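Local coordinates for DUF1611 domain-containing protein (Anabaena variabilis, PDB 2OBN) that is of unknown function but combines a Rossmann-like domain with a P-loop NTPase-like domain, consistent with binding a nucleotide or another phosphate-bearing ligand, at residues Thr25-Ser33 with Gly190-Gly198; Cys152-Met162 with Ile228-His239. The protein carries 2 engineered substitutions. All coordinates share one frame; numbering follows the deposited sequence.

Contact 1: residues Thr25-Ser33 with Gly190-Gly198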
# COMPACT_ATOMS: atom_id res chain seq x y z
N THR B 25 -13.20 -13.21 11.32
CA THR B 25 -12.57 -14.28 10.54
C THR B 25 -13.24 -15.61 10.84
O THR B 25 -13.67 -16.30 9.93
CB THR B 25 -11.03 -14.33 10.83
OG1 THR B 25 -10.42 -13.08 10.45
CG2 THR B 25 -10.36 -15.48 10.06
N GLY B 26 -13.36 -15.95 12.12
CA GLY B 26 -13.99 -17.20 12.54
C GLY B 26 -15.42 -17.35 12.03
O GLY B 26 -15.80 -18.40 11.53
N LEU B 27 -16.22 -16.29 12.14
CA LEU B 27 -17.60 -16.36 11.65
C LEU B 27 -17.66 -16.46 10.13
O LEU B 27 -18.57 -17.07 9.58
CB LEU B 27 -18.38 -15.14 12.10
CG LEU B 27 -18.58 -15.00 13.61
CD1 LEU B 27 -19.07 -13.58 13.94
CD2 LEU B 27 -19.53 -16.04 14.13
N ALA B 28 -16.70 -15.84 9.44
CA ALA B 28 -16.67 -15.94 7.99
C ALA B 28 -16.39 -17.38 7.60
O ALA B 28 -17.05 -17.92 6.71
CB ALA B 28 -15.65 -14.99 7.40
N LEU B 29 -15.43 -18.01 8.27
CA LEU B 29 -15.12 -19.43 8.02
C LEU B 29 -16.33 -20.32 8.31
O LEU B 29 -16.65 -21.21 7.53
CB LEU B 29 -13.91 -19.87 8.85
CG LEU B 29 -12.56 -19.18 8.58
CD1 LEU B 29 -11.50 -19.70 9.55
CD2 LEU B 29 -12.10 -19.37 7.15
N LEU B 30 -17.00 -20.08 9.43
CA LEU B 30 -18.21 -20.84 9.77
C LEU B 30 -19.30 -20.64 8.72
O LEU B 30 -20.08 -21.54 8.45
CB LEU B 30 -18.73 -20.44 11.15
CG LEU B 30 -17.88 -20.87 12.35
CD1 LEU B 30 -18.27 -20.08 13.58
CD2 LEU B 30 -17.95 -22.39 12.62
N ARG B 31 -19.37 -19.44 8.14
CA ARG B 31 -20.39 -19.15 7.13
C ARG B 31 -20.04 -19.72 5.76
O ARG B 31 -20.94 -20.12 5.02
CB ARG B 31 -20.63 -17.63 7.05
CG ARG B 31 -21.68 -17.20 6.03
CD ARG B 31 -21.97 -15.68 6.04
NE ARG B 31 -23.01 -15.33 7.01
CZ ARG B 31 -22.84 -14.69 8.18
NH1 ARG B 31 -21.65 -14.24 8.60
NH2 ARG B 31 -23.91 -14.47 8.95
N TYR B 32 -18.76 -19.79 5.41
CA TYR B 32 -18.40 -20.21 4.06
C TYR B 32 -17.51 -21.45 3.87
O TYR B 32 -17.52 -22.03 2.79
CB TYR B 32 -17.77 -19.02 3.34
CG TYR B 32 -18.70 -17.83 3.13
CD1 TYR B 32 -19.84 -17.94 2.33
CD2 TYR B 32 -18.41 -16.58 3.68
CE1 TYR B 32 -20.67 -16.86 2.10
CE2 TYR B 32 -19.24 -15.50 3.46
CZ TYR B 32 -20.37 -15.64 2.66
OH TYR B 32 -21.19 -14.56 2.44
N SER B 33 -16.75 -21.88 4.87
CA SER B 33 -15.82 -23.00 4.68
C SER B 33 -16.47 -24.37 4.47
O SER B 33 -17.30 -24.79 5.26
CB SER B 33 -14.86 -23.09 5.86
OG SER B 33 -13.92 -24.13 5.68
N GLY B 190 -7.48 -11.29 1.06
CA GLY B 190 -7.32 -11.09 2.51
C GLY B 190 -7.12 -12.45 3.17
O GLY B 190 -7.32 -13.49 2.53
N GLN B 191 -6.70 -12.45 4.43
CA GLN B 191 -6.42 -13.72 5.16
C GLN B 191 -7.62 -14.68 5.21
O GLN B 191 -7.47 -15.90 5.00
CB GLN B 191 -5.82 -13.48 6.57
CG GLN B 191 -6.74 -12.88 7.66
CD GLN B 191 -7.02 -11.41 7.45
OE1 GLN B 191 -6.42 -10.77 6.59
NE2 GLN B 191 -7.94 -10.86 8.24
N THR B 192 -8.81 -14.13 5.48
CA THR B 192 -10.03 -14.93 5.50
C THR B 192 -10.28 -15.58 4.15
O THR B 192 -10.53 -16.78 4.06
CB THR B 192 -11.26 -14.08 5.84
OG1 THR B 192 -11.07 -13.46 7.11
CG2 THR B 192 -12.52 -14.92 5.88
N GLY B 193 -10.22 -14.77 3.10
CA GLY B 193 -10.43 -15.25 1.75
C GLY B 193 -9.43 -16.32 1.39
O GLY B 193 -9.79 -17.31 0.75
N VAL B 194 -8.17 -16.11 1.77
CA VAL B 194 -7.10 -17.08 1.48
C VAL B 194 -7.32 -18.37 2.27
O VAL B 194 -7.08 -19.45 1.76
CB VAL B 194 -5.71 -16.49 1.77
CG1 VAL B 194 -4.62 -17.55 1.62
CG2 VAL B 194 -5.43 -15.32 0.82
N MSE B 195 -7.78 -18.24 3.52
CA MSE B 195 -8.12 -19.42 4.34
C MSE B 195 -9.28 -20.22 3.75
O MSE B 195 -9.28 -21.46 3.82
CB MSE B 195 -8.45 -19.01 5.78
CG MSE B 195 -7.21 -18.80 6.60
SE MSE B 195 -7.57 -18.23 8.40
CE MSE B 195 -7.50 -16.36 8.17
N LEU B 196 -10.25 -19.53 3.16
CA LEU B 196 -11.35 -20.20 2.49
C LEU B 196 -10.94 -20.92 1.22
O LEU B 196 -11.28 -22.08 1.01
CB LEU B 196 -12.46 -19.21 2.14
CG LEU B 196 -13.39 -18.79 3.26
CD1 LEU B 196 -14.41 -17.82 2.70
CD2 LEU B 196 -14.08 -20.01 3.88
N GLU B 197 -10.24 -20.20 0.35
CA GLU B 197 -9.84 -20.75 -0.93
C GLU B 197 -8.61 -21.62 -0.86
O GLU B 197 -8.42 -22.48 -1.71
CB GLU B 197 -9.61 -19.62 -1.94
CG GLU B 197 -10.88 -18.87 -2.30
CD GLU B 197 -11.90 -19.76 -3.01
OE1 GLU B 197 -11.50 -20.52 -3.92
OE2 GLU B 197 -13.09 -19.70 -2.65
N GLY B 198 -7.78 -21.39 0.16
CA GLY B 198 -6.53 -22.12 0.32
C GLY B 198 -5.44 -21.50 -0.54
O GLY B 198 -4.32 -22.03 -0.59
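Two helices meet here across the junction between the chain's two parallel sheets: helix 24-32, which links strands 10-13 and 37-41 of the first, and helix 191-197, which follows strand 184-187 of the second. The axes of 25-32 and 191-197 approach to 9.9 Å and run in roughly the same direction, crossing at -32°. At the N-terminal end, Thr25 and Thr192 slide past each other in opposite senses, and the OG1 atoms of Thr25 and Thr192 are 3.4 Å apart, at most a weak hydrogen bond. Thr192 has OG1 beside its own backbone N and CG2 anti to it (chi1 -58°); this methyl presses on Ala28 CB at 3.5 Å, a tight carbon contact. The chain of the selenomethionine Met195 bends at its last torsion and brings CE to 3.5 Å from Thr25 CG2. Further along, Leu29 CD2 lies 3.9 Å from both Met195 CB and Leu196 CD2. Leu196 closes the C-terminal end with its two methyls: CD1 reaches Tyr32 CB at 3.6 Å, while CD2 lies against the backbone of Ser33, 3.4 Å from its N. The Tyr32 hydroxyl itself turns to Ser168 of helix 166-179, whose Met167 also touches Tyr32, Thr192 and Leu196. With at most one weak polar link and otherwise mostly methyl and methylene contacts, the helices are held mainly by close apolar fit.

Contact 2: residues Cys152-Met162 with Ile228-His239; sequences CRRVLTVGTDM and ILHIEGQGSLLH
Ile228 extends CG1 away from its own N (chi1 -176°), which carries CD1 to 3.7 Å from Val155 CG2; Ser236, with OG likewise anti to N (chi1 173°), reaches Gly159 O at 2.8 Å. The first pair sits in a parallel strand pairing of the P-loop domain sheet, where strand 153-159 runs toward helix 166-179, probably by way of the phosphate-binding loop; the second lies beyond it, where 228-239 has become loop. Three backbone bonds, Leu229 N to Arg153 O, Val155 N to Leu229 O and Ile231 N to Val155 O, join the strands; the second is nearly straight, with an N-H...O angle of 177°. On the face opposite Val155 and Ile228, Leu156 CD1 packs on Ile231 CG2 at 3.9 Å. Beyond Ile231 the regular pairing ends: Gly233 N bonds weakly to Thr157 OG1, itself bonded to Ser170, and waters bridge Thr157 O to Gln234 N and Gly159 N to Gly235 O. The Glu232 side chain lies about 5 Å from a phosphate ion, probably from the crystallisation liquor, that may mark a pocket. Ser236 OG also accepts from Leu238 N, an ST turn. Nearby, Met162 SE approaches the His239 ring obliquely, 3.5 Å from CD2.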
# COMPACT_ATOMS: atom_id res chain seq x y z
N CYS B 152 -10.89 -11.94 -20.18
CA CYS B 152 -11.95 -12.07 -19.20
C CYS B 152 -12.41 -10.74 -18.62
O CYS B 152 -11.72 -9.74 -18.68
CB CYS B 152 -11.43 -12.90 -18.03
SG CYS B 152 -10.07 -12.12 -17.12
N ARG B 153 -13.62 -10.75 -18.08
CA ARG B 153 -14.11 -9.60 -17.30
C ARG B 153 -13.40 -9.68 -15.95
O ARG B 153 -13.06 -10.78 -15.47
CB ARG B 153 -15.62 -9.63 -17.12
CG ARG B 153 -16.39 -9.10 -18.32
CD ARG B 153 -17.88 -9.12 -18.02
NE ARG B 153 -18.64 -8.21 -18.89
CZ ARG B 153 -19.03 -8.49 -20.12
NH1 ARG B 153 -18.73 -9.65 -20.70
NH2 ARG B 153 -19.72 -7.59 -20.81
N ARG B 154 -13.15 -8.52 -15.36
CA ARG B 154 -12.48 -8.40 -14.08
C ARG B 154 -13.30 -7.44 -13.22
O ARG B 154 -13.29 -6.23 -13.44
CB ARG B 154 -11.04 -7.95 -14.26
CG ARG B 154 -10.24 -8.92 -15.15
CD ARG B 154 -8.88 -8.44 -15.48
NE ARG B 154 -8.87 -7.16 -16.17
CZ ARG B 154 -9.10 -6.98 -17.47
NH1 ARG B 154 -9.37 -8.00 -18.27
NH2 ARG B 154 -9.06 -5.74 -17.97
N VAL B 155 -14.03 -8.03 -12.28
CA VAL B 155 -14.95 -7.32 -11.41
C VAL B 155 -14.40 -7.24 -10.00
O VAL B 155 -14.16 -8.26 -9.36
CB VAL B 155 -16.32 -8.06 -11.35
CG1 VAL B 155 -17.37 -7.20 -10.63
CG2 VAL B 155 -16.80 -8.42 -12.77
N LEU B 156 -14.20 -6.00 -9.55
CA LEU B 156 -13.72 -5.71 -8.22
C LEU B 156 -14.84 -5.11 -7.37
O LEU B 156 -15.52 -4.17 -7.80
CB LEU B 156 -12.58 -4.68 -8.29
CG LEU B 156 -12.04 -4.18 -6.94
CD1 LEU B 156 -11.43 -5.35 -6.15
CD2 LEU B 156 -11.00 -3.07 -7.16
N THR B 157 -15.03 -5.67 -6.18
CA THR B 157 -15.95 -5.09 -5.22
C THR B 157 -15.16 -4.02 -4.50
O THR B 157 -13.99 -4.22 -4.16
CB THR B 157 -16.54 -6.12 -4.23
OG1 THR B 157 -15.54 -7.07 -3.86
CG2 THR B 157 -17.70 -6.85 -4.87
N VAL B 158 -15.79 -2.86 -4.34
CA VAL B 158 -15.21 -1.72 -3.63
C VAL B 158 -16.23 -1.34 -2.57
O VAL B 158 -17.38 -1.76 -2.67
CB VAL B 158 -14.85 -0.55 -4.61
CG1 VAL B 158 -13.76 -1.02 -5.58
CG2 VAL B 158 -16.05 -0.06 -5.40
N GLY B 159 -15.84 -0.59 -1.54
CA GLY B 159 -16.80 -0.26 -0.48
C GLY B 159 -16.75 1.12 0.14
O GLY B 159 -15.75 1.84 0.05
N THR B 160 -17.85 1.47 0.80
CA THR B 160 -17.95 2.75 1.54
C THR B 160 -17.29 2.65 2.92
O THR B 160 -17.14 3.65 3.60
CB THR B 160 -19.41 3.22 1.71
OG1 THR B 160 -20.18 2.20 2.35
CG2 THR B 160 -20.02 3.49 0.41
N ASP B 161 -16.90 1.43 3.32
CA ASP B 161 -16.22 1.18 4.59
C ASP B 161 -15.70 -0.27 4.51
O ASP B 161 -15.87 -0.96 3.50
CB ASP B 161 -17.18 1.38 5.79
CG ASP B 161 -16.47 1.51 7.15
OD1 ASP B 161 -15.22 1.48 7.23
OD2 ASP B 161 -17.20 1.63 8.17
N MSE B 162 -15.02 -0.70 5.57
CA MSE B 162 -14.52 -2.05 5.70
C MSE B 162 -15.50 -2.90 6.49
O MSE B 162 -16.32 -2.36 7.25
CB MSE B 162 -13.20 -2.01 6.43
CG MSE B 162 -12.12 -1.44 5.53
SE MSE B 162 -10.53 -0.95 6.42
CE MSE B 162 -10.24 -2.59 7.43
N ILE B 228 -14.81 -14.74 -16.43
CA ILE B 228 -14.93 -13.69 -15.44
C ILE B 228 -14.13 -13.97 -14.16
O ILE B 228 -14.15 -15.08 -13.62
CB ILE B 228 -16.42 -13.42 -15.09
CG1 ILE B 228 -16.56 -12.24 -14.12
CG2 ILE B 228 -17.10 -14.69 -14.54
CD1 ILE B 228 -18.02 -11.76 -13.92
N LEU B 229 -13.41 -12.95 -13.71
CA LEU B 229 -12.69 -12.98 -12.45
C LEU B 229 -13.39 -12.05 -11.47
O LEU B 229 -13.72 -10.92 -11.82
CB LEU B 229 -11.22 -12.55 -12.61
CG LEU B 229 -10.21 -13.64 -13.00
CD1 LEU B 229 -10.60 -14.42 -14.19
CD2 LEU B 229 -8.85 -13.04 -13.19
N HIS B 230 -13.64 -12.56 -10.26
CA HIS B 230 -14.25 -11.78 -9.17
C HIS B 230 -13.18 -11.52 -8.11
O HIS B 230 -12.88 -12.39 -7.30
CB HIS B 230 -15.41 -12.55 -8.54
CG HIS B 230 -16.43 -13.01 -9.53
ND1 HIS B 230 -17.56 -12.27 -9.83
CD2 HIS B 230 -16.48 -14.11 -10.31
CE1 HIS B 230 -18.26 -12.91 -10.75
NE2 HIS B 230 -17.63 -14.03 -11.06
N ILE B 231 -12.59 -10.32 -8.14
CA ILE B 231 -11.56 -9.97 -7.19
C ILE B 231 -12.17 -9.45 -5.87
O ILE B 231 -12.91 -8.45 -5.85
CB ILE B 231 -10.56 -8.94 -7.77
CG1 ILE B 231 -9.91 -9.45 -9.08
CG2 ILE B 231 -9.45 -8.63 -6.74
CD1 ILE B 231 -10.61 -9.10 -10.36
N GLU B 232 -11.87 -10.14 -4.77
CA GLU B 232 -12.32 -9.75 -3.44
C GLU B 232 -11.82 -8.34 -3.11
O GLU B 232 -10.63 -8.06 -3.24
CB GLU B 232 -11.79 -10.73 -2.37
CG GLU B 232 -12.13 -10.31 -0.93
CD GLU B 232 -11.56 -11.23 0.13
OE1 GLU B 232 -10.72 -12.09 -0.21
OE2 GLU B 232 -11.93 -11.06 1.32
N GLY B 233 -12.72 -7.46 -2.72
CA GLY B 233 -12.34 -6.12 -2.32
C GLY B 233 -11.76 -6.07 -0.91
O GLY B 233 -11.96 -6.99 -0.09
N GLN B 234 -11.02 -4.99 -0.66
CA GLN B 234 -10.43 -4.72 0.65
C GLN B 234 -10.36 -3.20 0.85
O GLN B 234 -10.15 -2.44 -0.10
CB GLN B 234 -9.02 -5.29 0.79
CG GLN B 234 -8.84 -6.77 0.51
CD GLN B 234 -9.44 -7.67 1.58
OE1 GLN B 234 -9.80 -7.23 2.67
NE2 GLN B 234 -9.51 -8.97 1.27
N GLY B 235 -10.55 -2.78 2.09
CA GLY B 235 -10.45 -1.38 2.45
C GLY B 235 -11.56 -0.50 1.93
O GLY B 235 -12.63 -0.97 1.59
N SER B 236 -11.27 0.79 1.89
CA SER B 236 -12.18 1.80 1.39
C SER B 236 -11.46 3.11 1.21
O SER B 236 -10.67 3.51 2.07
CB SER B 236 -13.32 2.05 2.38
OG SER B 236 -14.11 3.14 1.93
N LEU B 237 -11.76 3.82 0.12
CA LEU B 237 -11.18 5.13 -0.09
C LEU B 237 -11.75 6.18 0.87
O LEU B 237 -11.33 7.33 0.83
CB LEU B 237 -11.39 5.58 -1.55
CG LEU B 237 -10.68 4.76 -2.63
CD1 LEU B 237 -11.06 5.29 -4.00
CD2 LEU B 237 -9.18 4.78 -2.46
N LEU B 238 -12.73 5.78 1.70
CA LEU B 238 -13.37 6.65 2.68
C LEU B 238 -12.82 6.43 4.09
O LEU B 238 -13.07 7.22 4.99
CB LEU B 238 -14.89 6.40 2.70
CG LEU B 238 -15.62 6.46 1.36
CD1 LEU B 238 -17.10 6.30 1.57
CD2 LEU B 238 -15.31 7.77 0.64
N HIS B 239 -12.06 5.34 4.26
CA HIS B 239 -11.45 5.02 5.53
C HIS B 239 -10.09 5.72 5.59
O HIS B 239 -9.27 5.53 4.68
CB HIS B 239 -11.30 3.51 5.63
CG HIS B 239 -10.90 3.03 6.98
ND1 HIS B 239 -9.73 3.42 7.58
CD2 HIS B 239 -11.48 2.14 7.82
CE1 HIS B 239 -9.62 2.82 8.75
NE2 HIS B 239 -10.67 2.04 8.92
O HOH W 1 -15.73 -9.17 -7.11
O HOH W 2 -11.67 -3.03 -2.88
O HOH W 3 -13.07 -0.69 -1.21

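How the contacts relate
From the N terminus, the chain enters contact 1 at helix 24-32, completes the first parallel sheet with strand 130-132, and starts the second sheet at 153-159, the first half of contact 2. Helix 191-197 then returns to close the large loop of contact 1, and strand 228-231 closes the shorter loop of contact 2; the two loops therefore cross. Contact 1 ties together the two sheet-bearing parts of the chain, whereas contact 2 joins neighbouring strands inside the second. Their centres are about 17 Å apart, yet they touch: Glu232 OE1 lies 3.7 Å from Gly193 CA. In contact 2, the backbone O of Leu237 takes a hydrogen bond from Arg250 of the second subunit.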